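Local structure of DNA replication and repair protein RecF (Caldanaerobacter subterraneus subsp. tengcongensis, 5Z67) at residues A[37-42]-A[315-320]; A[115-120]-A[311-316]; A[162-167]-A[179-184]; A[227-232]-A[264-269]. The protein probably binds ATP and single-stranded DNA and acts as a recombination mediator in the RecFOR pathway of bacterial DNA repair. One frame throughout, in Å; residues are numbered along the deposited sequence. Where two conformers were deposited one is given.

Contact 1: residues A[37-42]-A[315-320]; sequences GKSNLL and LLDDVM
Leu42 lays its CD2 methyl against the start of the loop that follows strand 313-316, overlapping the aliphatic part of Asp317. CD2 lies 3.5 Å from Asp317 CB and also rests on the carbonyl carbon of Leu316. Leu42 also slides past Leu315, the two side chains running in opposite directions, with Leu42 CG 4.1 Å from Leu315 CB. One turn earlier on the helix, Ser39 sets its CB against the carboxylate of Asp317: OD1 stands 3.2 Å and OD2 3.3 Å from Ser39 CB. Asp317 reaches there because its CG is anti to the backbone N (chi1 -173°). The hydroxyl of Ser39 turns back instead to its own helix, in a weak bond to Ala35 O, while Asp317 OD1 has a weak bond with Thr343. An asparagine here in place of Asp317 would carry no negative charge, which would probably leave Thr343 with a poorer partner and weaken the acidic side of the nucleotide site. A water also bridges the two segments, accepting from Lys38 NZ (3.1 Å) and donating to Asp318 OD1 (2.7 Å). Lys38 and Ser39 belong to the predicted ATP site, and the hydrophobic strand 313-316 followed by Asp317 fits a Walker B motif; this pairing is that of P-loop ATPases, in which such serine and aspartate residues commonly serve the magnesium-nucleotide site.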
loop_
_atom_site.group_PDB
_atom_site.type_symbol
_atom_site.label_atom_id
_atom_site.label_comp_id
_atom_site.label_asym_id
_atom_site.label_seq_id
_atom_site.Cartn_x
_atom_site.Cartn_y
_atom_site.Cartn_z
ATOM N N GLY A 37 -16.553 13.531 0.338
ATOM C CA GLY A 37 -16.807 13.577 -1.100
ATOM C C GLY A 37 -15.592 13.353 -1.987
ATOM O O GLY A 37 -15.550 12.390 -2.749
ATOM N N LYS A 38 -14.596 14.232 -1.855
ATOM C CA LYS A 38 -13.356 14.173 -2.638
ATOM C C LYS A 38 -12.547 12.918 -2.394
ATOM O O LYS A 38 -12.098 12.253 -3.335
ATOM C CB LYS A 38 -12.438 15.352 -2.317
ATOM C CG LYS A 38 -12.996 16.713 -2.540
ATOM C CD LYS A 38 -11.953 17.725 -2.098
ATOM C CE LYS A 38 -12.525 18.691 -1.109
ATOM N NZ LYS A 38 -11.714 18.907 0.107
ATOM N N SER A 39 -12.297 12.609 -1.128
ATOM C CA SER A 39 -11.431 11.475 -0.894
ATOM C C SER A 39 -12.203 10.169 -1.104
ATOM O O SER A 39 -11.597 9.142 -1.407
ATOM C CB SER A 39 -10.777 11.554 0.487
ATOM O OG SER A 39 -11.734 11.448 1.508
ATOM N N ASN A 40 -13.533 10.208 -1.008
ATOM C CA ASN A 40 -14.320 9.013 -1.334
ATOM C C ASN A 40 -14.135 8.621 -2.796
ATOM O O ASN A 40 -14.046 7.444 -3.117
ATOM C CB ASN A 40 -15.805 9.211 -1.032
ATOM C CG ASN A 40 -16.124 9.118 0.473
ATOM O OD1 ASN A 40 -15.339 8.591 1.269
ATOM N ND2 ASN A 40 -17.286 9.621 0.850
ATOM N N LEU A 41 -14.068 9.616 -3.675
ATOM C CA LEU A 41 -13.819 9.341 -5.076
ATOM C C LEU A 41 -12.451 8.683 -5.213
ATOM O O LEU A 41 -12.303 7.682 -5.901
ATOM C CB LEU A 41 -13.893 10.613 -5.911
ATOM C CG LEU A 41 -13.586 10.430 -7.398
ATOM C CD1 LEU A 41 -14.542 9.424 -8.046
ATOM C CD2 LEU A 41 -13.650 11.785 -8.134
ATOM N N LEU A 42 -11.455 9.239 -4.545
ATOM C CA LEU A 42 -10.136 8.616 -4.564
ATOM C C LEU A 42 -10.189 7.196 -4.003
ATOM O O LEU A 42 -9.511 6.310 -4.517
ATOM C CB LEU A 42 -9.135 9.466 -3.779
ATOM C CG LEU A 42 -8.270 10.347 -4.673
ATOM C CD1 LEU A 42 -9.099 11.224 -5.607
ATOM C CD2 LEU A 42 -7.348 11.204 -3.826
ATOM N N LEU A 315 -2.737 9.292 -7.307
ATOM C CA LEU A 315 -3.819 9.868 -6.519
ATOM C C LEU A 315 -3.226 10.730 -5.430
ATOM O O LEU A 315 -2.388 10.280 -4.645
ATOM C CB LEU A 315 -4.712 8.784 -5.906
ATOM C CG LEU A 315 -5.123 7.613 -6.813
ATOM C CD1 LEU A 315 -5.944 6.621 -6.026
ATOM C CD2 LEU A 315 -5.910 8.134 -7.993
ATOM N N LEU A 316 -3.639 11.983 -5.383
ATOM C CA LEU A 316 -3.117 12.870 -4.367
ATOM C C LEU A 316 -4.249 13.371 -3.508
ATOM O O LEU A 316 -4.989 14.262 -3.899
ATOM C CB LEU A 316 -2.361 14.018 -5.005
ATOM C CG LEU A 316 -0.945 13.662 -5.432
ATOM C CD1 LEU A 316 -0.921 12.845 -6.729
ATOM C CD2 LEU A 316 -0.131 14.951 -5.570
ATOM N N ASP A 317 -4.397 12.772 -2.338
ATOM C CA ASP A 317 -5.527 13.098 -1.497
ATOM C C ASP A 317 -5.198 14.239 -0.556
ATOM O O ASP A 317 -4.550 14.033 0.477
ATOM C CB ASP A 317 -5.979 11.872 -0.710
ATOM C CG ASP A 317 -7.271 12.122 0.059
ATOM O OD1 ASP A 317 -8.051 13.026 -0.330
ATOM O OD2 ASP A 317 -7.502 11.410 1.059
ATOM N N ASP A 318 -5.604 15.440 -0.953
ATOM C CA ASP A 318 -5.548 16.623 -0.089
ATOM C C ASP A 318 -4.125 16.893 0.405
ATOM O O ASP A 318 -3.890 17.148 1.581
ATOM C CB ASP A 318 -6.520 16.449 1.085
ATOM C CG ASP A 318 -6.718 17.719 1.883
ATOM O OD1 ASP A 318 -6.781 18.821 1.279
ATOM O OD2 ASP A 318 -6.808 17.603 3.127
ATOM N N VAL A 319 -3.177 16.859 -0.515
ATOM C CA VAL A 319 -1.778 16.944 -0.140
ATOM C C VAL A 319 -1.170 18.292 -0.570
ATOM O O VAL A 319 -0.048 18.635 -0.195
ATOM C CB VAL A 319 -1.018 15.709 -0.730
ATOM C CG1 VAL A 319 -1.215 15.623 -2.207
ATOM C CG2 VAL A 319 0.451 15.706 -0.378
ATOM N N MET A 320 -1.939 19.095 -1.309
ATOM C CA MET A 320 -1.380 20.338 -1.856
ATOM C C MET A 320 -1.562 21.591 -0.988
ATOM O O MET A 320 -0.750 22.519 -1.061
ATOM C CB MET A 320 -1.968 20.614 -3.252
ATOM C CG MET A 320 -1.679 19.524 -4.272
ATOM S SD MET A 320 0.075 19.086 -4.448
ATOM C CE MET A 320 0.657 20.364 -5.570
HETATM O O HOH W 1 -8.728 18.625 -0.557
#

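Contact 2: residues A[115-120]-A[311-316]; sequences FLTVIF and KPVLLL
Phe115 has its CG anti to the backbone N (chi1 172°), which swings the ring back toward the neighbouring strand and sets CE1 3.6 Å from Val313 CG2. At the other end, the chi1 of Phe120 (-59°) lays its ring alongside Leu316, both side chains pointing the same way, with Phe120 CD1 3.8 Å from Leu316 CD1. The carbonyl oxygen of Leu315 meets the Phe120 ring at its edge, in plane. Between these ends, strands 117-120 and 313-316 run parallel, their axes 17° apart, joined by four backbone bonds: Val313 N to Leu116 O (2.9 Å), Val118 N to Val313 O (3.0 Å), Leu315 N to Val118 O (2.9 Å) and Phe120 N to Leu315 O (2.7 Å). Ile119 crosses Leu315 on the face that carries Thr117 and Val313, and this face is covered by helix 35-50; helix 286-308 packs on the opposite face through Leu314 and Phe120. Thr117 OG1 is satisfied by Arg46 and Ser49. Leu116 and Pro312 add a methylene contact before the strands begin. Aliphatic and aromatic groups thus fill both faces while the peptide groups that face each other are paired, which implies an edge strand held to the sheet by backbone bonds and buried hydrophobic surface.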
loop_
_atom_site.group_PDB
_atom_site.type_symbol
_atom_site.label_atom_id
_atom_site.label_comp_id
_atom_site.label_asym_id
_atom_site.label_seq_id
_atom_site.Cartn_x
_atom_site.Cartn_y
_atom_site.Cartn_z
ATOM N N PHE A 115 -4.475 -2.631 -12.441
ATOM C CA PHE A 115 -4.570 -1.189 -12.518
ATOM C C PHE A 115 -3.670 -0.624 -11.447
ATOM O O PHE A 115 -3.969 -0.759 -10.248
ATOM C CB PHE A 115 -6.035 -0.742 -12.348
ATOM C CG PHE A 115 -6.218 0.745 -12.225
ATOM C CD1 PHE A 115 -5.649 1.611 -13.143
ATOM C CD2 PHE A 115 -7.013 1.282 -11.209
ATOM C CE1 PHE A 115 -5.824 2.990 -13.040
ATOM C CE2 PHE A 115 -7.220 2.650 -11.118
ATOM C CZ PHE A 115 -6.599 3.515 -12.029
ATOM N N LEU A 116 -2.557 -0.019 -11.859
ATOM C CA LEU A 116 -1.571 0.514 -10.897
ATOM C C LEU A 116 -1.834 1.973 -10.482
ATOM O O LEU A 116 -1.984 2.859 -11.321
ATOM C CB LEU A 116 -0.146 0.425 -11.448
ATOM C CG LEU A 116 0.327 -0.973 -11.868
ATOM C CD1 LEU A 116 1.739 -0.947 -12.469
ATOM C CD2 LEU A 116 0.261 -1.942 -10.668
ATOM N N THR A 117 -1.844 2.220 -9.179
ATOM C CA THR A 117 -1.899 3.576 -8.681
ATOM C C THR A 117 -0.882 3.757 -7.572
ATOM O O THR A 117 -0.377 2.791 -6.991
ATOM C CB THR A 117 -3.307 3.938 -8.138
ATOM O OG1 THR A 117 -3.717 2.975 -7.159
ATOM C CG2 THR A 117 -4.343 3.973 -9.266
ATOM N N VAL A 118 -0.510 4.988 -7.301
ATOM C CA VAL A 118 0.174 5.288 -6.056
ATOM C C VAL A 118 -0.578 6.445 -5.415
ATOM O O VAL A 118 -0.869 7.454 -6.078
ATOM C CB VAL A 118 1.688 5.623 -6.244
ATOM C CG1 VAL A 118 2.424 4.475 -6.911
ATOM C CG2 VAL A 118 1.879 6.883 -7.033
ATOM N N ILE A 119 -0.954 6.276 -4.149
ATOM C CA ILE A 119 -1.749 7.297 -3.490
ATOM C C ILE A 119 -0.873 8.010 -2.487
ATOM O O ILE A 119 -0.146 7.383 -1.718
ATOM C CB ILE A 119 -3.039 6.709 -2.829
ATOM C CG1 ILE A 119 -3.815 7.790 -2.056
ATOM C CG2 ILE A 119 -2.720 5.520 -1.950
ATOM C CD1 ILE A 119 -5.307 7.499 -1.925
ATOM N N PHE A 120 -0.912 9.334 -2.575
ATOM C CA PHE A 120 -0.237 10.232 -1.656
ATOM C C PHE A 120 -1.296 10.792 -0.699
ATOM O O PHE A 120 -2.393 11.177 -1.131
ATOM C CB PHE A 120 0.445 11.390 -2.404
ATOM C CG PHE A 120 1.490 10.968 -3.430
ATOM C CD1 PHE A 120 1.119 10.365 -4.629
ATOM C CD2 PHE A 120 2.839 11.219 -3.209
ATOM C CE1 PHE A 120 2.067 10.003 -5.582
ATOM C CE2 PHE A 120 3.801 10.874 -4.166
ATOM C CZ PHE A 120 3.411 10.252 -5.349
ATOM N N LYS A 311 3.406 2.609 -16.249
ATOM C CA LYS A 311 3.409 3.907 -15.597
ATOM C C LYS A 311 2.067 4.081 -14.868
ATOM O O LYS A 311 1.029 4.193 -15.497
ATOM C CB LYS A 311 3.665 5.015 -16.627
ATOM C CG LYS A 311 4.082 6.343 -16.028
ATOM C CD LYS A 311 4.247 7.439 -17.079
ATOM C CE LYS A 311 5.706 7.632 -17.508
ATOM N NZ LYS A 311 6.555 8.195 -16.428
ATOM N N PRO A 312 2.094 4.076 -13.529
ATOM C CA PRO A 312 0.901 4.164 -12.673
ATOM C C PRO A 312 0.131 5.478 -12.758
ATOM O O PRO A 312 0.630 6.490 -13.259
ATOM C CB PRO A 312 1.471 3.998 -11.261
ATOM C CG PRO A 312 2.801 3.381 -11.440
ATOM C CD PRO A 312 3.318 3.960 -12.729
ATOM N N VAL A 313 -1.101 5.431 -12.263
ATOM C CA VAL A 313 -1.971 6.596 -12.120
ATOM C C VAL A 313 -1.714 7.170 -10.727
ATOM O O VAL A 313 -1.518 6.414 -9.778
ATOM C CB VAL A 313 -3.477 6.208 -12.315
ATOM C CG1 VAL A 313 -4.398 7.324 -11.850
ATOM C CG2 VAL A 313 -3.766 5.851 -13.784
ATOM N N LEU A 314 -1.670 8.492 -10.581
ATOM C CA LEU A 314 -1.333 9.053 -9.269
ATOM C C LEU A 314 -2.545 9.662 -8.572
ATOM O O LEU A 314 -3.291 10.443 -9.167
ATOM C CB LEU A 314 -0.231 10.103 -9.391
ATOM C CG LEU A 314 0.890 9.766 -10.368
ATOM C CD1 LEU A 314 1.915 10.887 -10.362
ATOM C CD2 LEU A 314 1.557 8.443 -10.005
ATOM N N LEU A 315 -2.737 9.292 -7.307
ATOM C CA LEU A 315 -3.819 9.868 -6.519
ATOM C C LEU A 315 -3.226 10.730 -5.430
ATOM O O LEU A 315 -2.388 10.280 -4.645
ATOM C CB LEU A 315 -4.712 8.784 -5.906
ATOM C CG LEU A 315 -5.123 7.613 -6.813
ATOM C CD1 LEU A 315 -5.944 6.621 -6.026
ATOM C CD2 LEU A 315 -5.910 8.134 -7.993
ATOM N N LEU A 316 -3.639 11.983 -5.383
ATOM C CA LEU A 316 -3.117 12.870 -4.367
ATOM C C LEU A 316 -4.249 13.371 -3.508
ATOM O O LEU A 316 -4.989 14.262 -3.899
ATOM C CB LEU A 316 -2.361 14.018 -5.005
ATOM C CG LEU A 316 -0.945 13.662 -5.432
ATOM C CD1 LEU A 316 -0.921 12.845 -6.729
ATOM C CD2 LEU A 316 -0.131 14.951 -5.570
#

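Contact 3: residues A[162-167]-A[179-184]; sequences SNRNSL and DLLEIF
Phe184 and Leu167 carry the tight part of this helix pair. The CD2 methyl of Leu167 enters among three residues of the opposing helix: it lies 3.8 Å from Phe184 CD2, 3.7 Å from Leu180 CB and 4.1 Å from Leu181 CB. The CG of Leu167 is anti to the backbone N (chi1 173°), directing the branch across the gap instead of along its own helix. Beside it, Phe184 approaches the backbone of the first helix closely, its CD2 3.8 Å from Arg164 CA. One face of its ring is covered by the CB of Asn163 in a CH-pi contact, the carbon 4.2 Å from the ring centroid and 27° off the normal.

Arg164 borders the packed region and is itself buried. Its extended chain slides past Phe184 in the opposite direction, and the guanidinium meets Leu181 through NH2, 3.5 Å from Leu181 CD1. The charge is answered by Asp185 through NE and by Asp256 through NH1; these two salt bridges hold the guanidinium, with Leu181 CD1 packed against it. Toward solvent the contact thins out: beyond their CB atoms Asn163 and Leu180 add little, and Leu180 is exposed.

The two segments belong to helices 148-173 and 178-218, which follow one another through a short connection and form an antiparallel helical hairpin, their local axes 10.1 Å apart and 152° between directions. Neighbouring helices join in through charge, Asp256 from helix 253-259 reaching Arg164 and Lys246 from helix 238-251 pairing with Glu182.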
loop_
_atom_site.group_PDB
_atom_site.type_symbol
_atom_site.label_atom_id
_atom_site.label_comp_id
_atom_site.label_asym_id
_atom_site.label_seq_id
_atom_site.Cartn_x
_atom_site.Cartn_y
_atom_site.Cartn_z
ATOM N N SER A 162 -0.734 -17.670 12.449
ATOM C CA SER A 162 -1.903 -17.782 13.336
ATOM C C SER A 162 -2.169 -19.217 13.783
ATOM O O SER A 162 -2.567 -19.422 14.921
ATOM C CB SER A 162 -3.164 -17.215 12.681
ATOM O OG SER A 162 -3.214 -17.572 11.322
ATOM N N ASN A 163 -1.943 -20.196 12.901
ATOM C CA ASN A 163 -2.077 -21.610 13.267
ATOM C C ASN A 163 -1.117 -21.953 14.404
ATOM O O ASN A 163 -1.480 -22.621 15.368
ATOM C CB ASN A 163 -1.800 -22.522 12.076
ATOM C CG ASN A 163 -2.950 -22.559 11.091
ATOM O OD1 ASN A 163 -4.078 -22.198 11.426
ATOM N ND2 ASN A 163 -2.674 -23.027 9.871
ATOM N N ARG A 164 0.113 -21.464 14.287
ATOM C CA ARG A 164 1.084 -21.700 15.330
ATOM C C ARG A 164 0.657 -21.025 16.635
ATOM O O ARG A 164 0.748 -21.626 17.699
ATOM C CB ARG A 164 2.460 -21.217 14.912
ATOM C CG ARG A 164 3.554 -21.704 15.838
ATOM C CD ARG A 164 4.909 -21.093 15.488
ATOM N NE ARG A 164 5.991 -21.775 16.188
ATOM C CZ ARG A 164 6.540 -21.374 17.333
ATOM N NH1 ARG A 164 6.128 -20.252 17.921
ATOM N NH2 ARG A 164 7.527 -22.082 17.875
ATOM N N ASN A 165 0.182 -19.784 16.561
ATOM C CA ASN A 165 -0.183 -19.079 17.784
ATOM C C ASN A 165 -1.339 -19.772 18.501
ATOM O O ASN A 165 -1.330 -19.909 19.734
ATOM C CB ASN A 165 -0.508 -17.607 17.483
ATOM C CG ASN A 165 0.755 -16.727 17.412
ATOM O OD1 ASN A 165 1.831 -17.134 17.854
ATOM N ND2 ASN A 165 0.617 -15.519 16.877
ATOM N N SER A 166 -2.303 -20.293 17.752
ATOM C CA SER A 166 -3.392 -20.984 18.436
ATOM C C SER A 166 -2.927 -22.359 18.948
ATOM O O SER A 166 -3.389 -22.815 19.990
ATOM C CB SER A 166 -4.641 -21.092 17.536
ATOM O OG SER A 166 -4.504 -22.075 16.552
ATOM N N LEU A 167 -1.973 -22.995 18.260
ATOM C CA LEU A 167 -1.444 -24.273 18.756
ATOM C C LEU A 167 -0.680 -24.088 20.060
ATOM O O LEU A 167 -0.705 -24.969 20.919
ATOM C CB LEU A 167 -0.535 -24.937 17.724
ATOM C CG LEU A 167 0.208 -26.192 18.186
ATOM C CD1 LEU A 167 -0.754 -27.361 18.316
ATOM C CD2 LEU A 167 1.392 -26.545 17.281
ATOM N N ASP A 179 4.535 -32.475 17.199
ATOM C CA ASP A 179 4.618 -32.614 15.755
ATOM C C ASP A 179 4.100 -31.443 14.953
ATOM O O ASP A 179 4.759 -31.088 14.037
ATOM C CB ASP A 179 4.082 -33.930 15.170
ATOM C CG ASP A 179 2.618 -34.075 15.289
ATOM O OD1 ASP A 179 2.070 -33.585 16.247
ATOM O OD2 ASP A 179 2.017 -34.694 14.446
ATOM N N LEU A 180 2.956 -30.853 15.292
ATOM C CA LEU A 180 2.483 -29.780 14.440
ATOM C C LEU A 180 3.449 -28.626 14.683
ATOM O O LEU A 180 3.624 -27.796 13.798
ATOM C CB LEU A 180 1.087 -29.371 14.858
ATOM C CG LEU A 180 0.017 -30.399 14.438
ATOM C CD1 LEU A 180 -1.337 -30.052 15.032
ATOM C CD2 LEU A 180 -0.047 -30.502 12.903
ATOM N N LEU A 181 4.074 -28.573 15.860
ATOM C CA LEU A 181 4.941 -27.439 16.177
ATOM C C LEU A 181 6.193 -27.438 15.287
ATOM O O LEU A 181 6.625 -26.390 14.822
ATOM C CB LEU A 181 5.331 -27.444 17.661
ATOM C CG LEU A 181 6.197 -26.266 18.140
ATOM C CD1 LEU A 181 5.466 -24.937 17.981
ATOM C CD2 LEU A 181 6.691 -26.470 19.591
ATOM N N GLU A 182 6.762 -28.621 15.067
ATOM C CA GLU A 182 7.867 -28.768 14.136
ATOM C C GLU A 182 7.449 -28.396 12.721
ATOM O O GLU A 182 8.138 -27.640 12.036
ATOM C CB GLU A 182 8.404 -30.194 14.152
ATOM C CG GLU A 182 9.378 -30.484 13.041
ATOM C CD GLU A 182 10.704 -29.756 13.216
ATOM O OE1 GLU A 182 11.481 -29.691 12.226
ATOM O OE2 GLU A 182 10.976 -29.266 14.346
ATOM N N ILE A 183 6.306 -28.918 12.298
ATOM C CA ILE A 183 5.783 -28.636 10.970
ATOM C C ILE A 183 5.571 -27.136 10.755
ATOM O O ILE A 183 5.913 -26.609 9.696
ATOM C CB ILE A 183 4.473 -29.399 10.727
ATOM C CG1 ILE A 183 4.791 -30.846 10.344
ATOM C CG2 ILE A 183 3.690 -28.779 9.602
ATOM C CD1 ILE A 183 3.584 -31.770 10.297
ATOM N N PHE A 184 5.048 -26.446 11.768
ATOM C CA PHE A 184 4.848 -25.006 11.683
ATOM C C PHE A 184 6.184 -24.260 11.731
ATOM O O PHE A 184 6.387 -23.316 10.954
ATOM C CB PHE A 184 3.910 -24.506 12.797
ATOM C CG PHE A 184 2.483 -24.984 12.651
ATOM C CD1 PHE A 184 1.957 -25.278 11.395
ATOM C CD2 PHE A 184 1.680 -25.149 13.760
ATOM C CE1 PHE A 184 0.648 -25.744 11.254
ATOM C CE2 PHE A 184 0.375 -25.595 13.629
ATOM C CZ PHE A 184 -0.145 -25.894 12.366
#

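Contact 4: residues A[227-232]-A[264-269]; sequences LNSAGV and VGPHRE
A type I beta turn from Asn228 to Gly231, just after strand 222-227, presents Ser229 to the carboxylate of Glu269, just before strand 270-275. Ser229 N and Ser229 OG both donate to Glu269 OE2, at 2.9 Å and 3.1 Å, arriving from opposite faces of the carboxylate plane and each nearly along the C-O axis. The chi1 of Ser229 (51°) places OG between the backbone N and the carbonyl carbon, close enough to the N for one oxygen to take both donors. That hydroxyl also packs over Gly265, with OG 3.1 Å from Gly265 C, and against Pro266 CD. Within the turn, Asn228 OD1 accepts weakly from Ala230 N, as in an Asx turn, and from Gly231 N and Val232 N. The Glu269 CB rests 3.5 Å from Leu227 O. The other carboxylate oxygen, OE1, forms a salt bridge with Arg199. With an alanine here in place of Glu269, both Ser229 donors would probably lose their common acceptor and the Arg199 charge its mate. The two loops lie at one end of the adjacent antiparallel strands 222-227 and 270-275, with helix 178-218 touching Ser229 and Glu269 through Ile196 and helix 238-251 reaching Ser229 and Ala230 through Leu245.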
loop_
_atom_site.group_PDB
_atom_site.type_symbol
_atom_site.label_atom_id
_atom_site.label_comp_id
_atom_site.label_asym_id
_atom_site.label_seq_id
_atom_site.Cartn_x
_atom_site.Cartn_y
_atom_site.Cartn_z
ATOM N N LEU A 227 16.678 -4.363 10.053
ATOM C CA LEU A 227 16.928 -5.317 11.112
ATOM C C LEU A 227 16.007 -6.518 10.900
ATOM O O LEU A 227 14.819 -6.496 11.258
ATOM C CB LEU A 227 16.705 -4.652 12.470
ATOM C CG LEU A 227 15.722 -3.473 12.467
ATOM C CD1 LEU A 227 14.435 -3.859 13.189
ATOM C CD2 LEU A 227 16.333 -2.222 13.078
ATOM N N ASN A 228 16.541 -7.550 10.262
ATOM C CA ASN A 228 15.713 -8.702 9.951
ATOM C C ASN A 228 15.720 -9.679 11.112
ATOM O O ASN A 228 16.607 -9.643 11.969
ATOM C CB ASN A 228 16.171 -9.392 8.664
ATOM C CG ASN A 228 17.568 -9.951 8.759
ATOM O OD1 ASN A 228 17.819 -10.906 9.504
ATOM N ND2 ASN A 228 18.491 -9.373 7.989
ATOM N N SER A 229 14.738 -10.573 11.124
ATOM C CA SER A 229 14.525 -11.460 12.270
ATOM C C SER A 229 15.484 -12.661 12.340
ATOM O O SER A 229 15.557 -13.355 13.360
ATOM C CB SER A 229 13.083 -11.937 12.261
ATOM O OG SER A 229 12.742 -12.465 11.001
ATOM N N ALA A 230 16.225 -12.890 11.263
ATOM C CA ALA A 230 17.261 -13.919 11.248
ATOM C C ALA A 230 18.577 -13.413 11.819
ATOM O O ALA A 230 19.460 -14.202 12.157
ATOM C CB ALA A 230 17.467 -14.437 9.839
ATOM N N GLY A 231 18.704 -12.093 11.919
ATOM C CA GLY A 231 19.897 -11.475 12.483
ATOM C C GLY A 231 21.151 -11.662 11.648
ATOM O O GLY A 231 22.231 -11.862 12.192
ATOM N N VAL A 232 21.018 -11.548 10.330
ATOM C CA VAL A 232 22.036 -12.041 9.408
ATOM C C VAL A 232 22.893 -10.986 8.705
ATOM O O VAL A 232 24.127 -11.046 8.779
ATOM C CB VAL A 232 21.370 -12.921 8.337
ATOM C CG1 VAL A 232 22.275 -13.100 7.139
ATOM C CG2 VAL A 232 21.018 -14.277 8.918
ATOM N N VAL A 264 9.829 -14.809 17.118
ATOM C CA VAL A 264 10.759 -14.577 16.009
ATOM C C VAL A 264 10.114 -14.757 14.644
ATOM O O VAL A 264 9.220 -15.610 14.470
ATOM C CB VAL A 264 12.038 -15.482 16.092
ATOM C CG1 VAL A 264 12.057 -16.285 17.353
ATOM C CG2 VAL A 264 12.191 -16.354 14.869
ATOM N N GLY A 265 10.564 -13.921 13.699
ATOM C CA GLY A 265 10.091 -13.938 12.327
ATOM C C GLY A 265 9.772 -12.538 11.811
ATOM O O GLY A 265 9.717 -11.586 12.579
ATOM N N PRO A 266 9.558 -12.412 10.493
ATOM C CA PRO A 266 9.363 -11.131 9.805
ATOM C C PRO A 266 8.119 -10.364 10.240
ATOM O O PRO A 266 8.064 -9.164 10.021
ATOM C CB PRO A 266 9.282 -11.539 8.337
ATOM C CG PRO A 266 9.065 -13.023 8.343
ATOM C CD PRO A 266 9.724 -13.523 9.548
ATOM N N HIS A 267 7.164 -11.021 10.888
ATOM C CA HIS A 267 6.004 -10.320 11.438
ATOM C C HIS A 267 6.415 -9.439 12.629
ATOM O O HIS A 267 5.628 -8.657 13.134
ATOM C CB HIS A 267 4.914 -11.316 11.870
ATOM C CG HIS A 267 5.317 -12.195 13.032
ATOM N ND1 HIS A 267 6.194 -13.246 12.875
ATOM C CD2 HIS A 267 4.965 -12.159 14.322
ATOM C CE1 HIS A 267 6.380 -13.820 14.069
ATOM N NE2 HIS A 267 5.644 -13.194 14.953
ATOM N N ARG A 268 7.652 -9.565 13.077
ATOM C CA ARG A 268 8.131 -8.704 14.154
ATOM C C ARG A 268 9.179 -7.685 13.697
ATOM O O ARG A 268 9.790 -6.997 14.517
ATOM C CB ARG A 268 8.729 -9.554 15.278
ATOM C CG ARG A 268 7.744 -10.531 15.889
ATOM C CD ARG A 268 7.026 -9.856 17.037
ATOM N NE ARG A 268 6.069 -10.725 17.712
ATOM C CZ ARG A 268 6.072 -10.938 19.018
ATOM N NH1 ARG A 268 6.990 -10.360 19.783
ATOM N NH2 ARG A 268 5.154 -11.715 19.557
ATOM N N GLU A 269 9.434 -7.571 12.409
ATOM C CA GLU A 269 10.640 -6.817 12.115
ATOM C C GLU A 269 10.300 -5.402 11.696
ATOM O O GLU A 269 9.129 -5.020 11.632
ATOM C CB GLU A 269 11.523 -7.576 11.102
ATOM C CG GLU A 269 10.946 -7.859 9.765
ATOM C CD GLU A 269 11.767 -8.885 8.960
ATOM O OE1 GLU A 269 11.718 -8.817 7.719
ATOM O OE2 GLU A 269 12.436 -9.761 9.544
#

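How the contacts relate
Contacts 1 and 2 meet on strand 313-316: they share Leu315 and Leu316, their centres lie 12 Å apart, and Asp317 N probably bonds to Phe120 O. Together they join the edge strand 117-120, the mixed sheet and helix 35-50 around the predicted ATP site. Contacts 3 and 4 come in series along the chain, both nested within the long loops that contacts 1 and 2 close. Their centres are about 19 Å apart, and helix 178-218, which supplies one side of contact 3, also packs on contact 4. Contact 3 lies about 43 Å from contact 1, centre to centre, so a largely helical insertion extends well away from the nucleotide-binding part of this ABC-type ATPase.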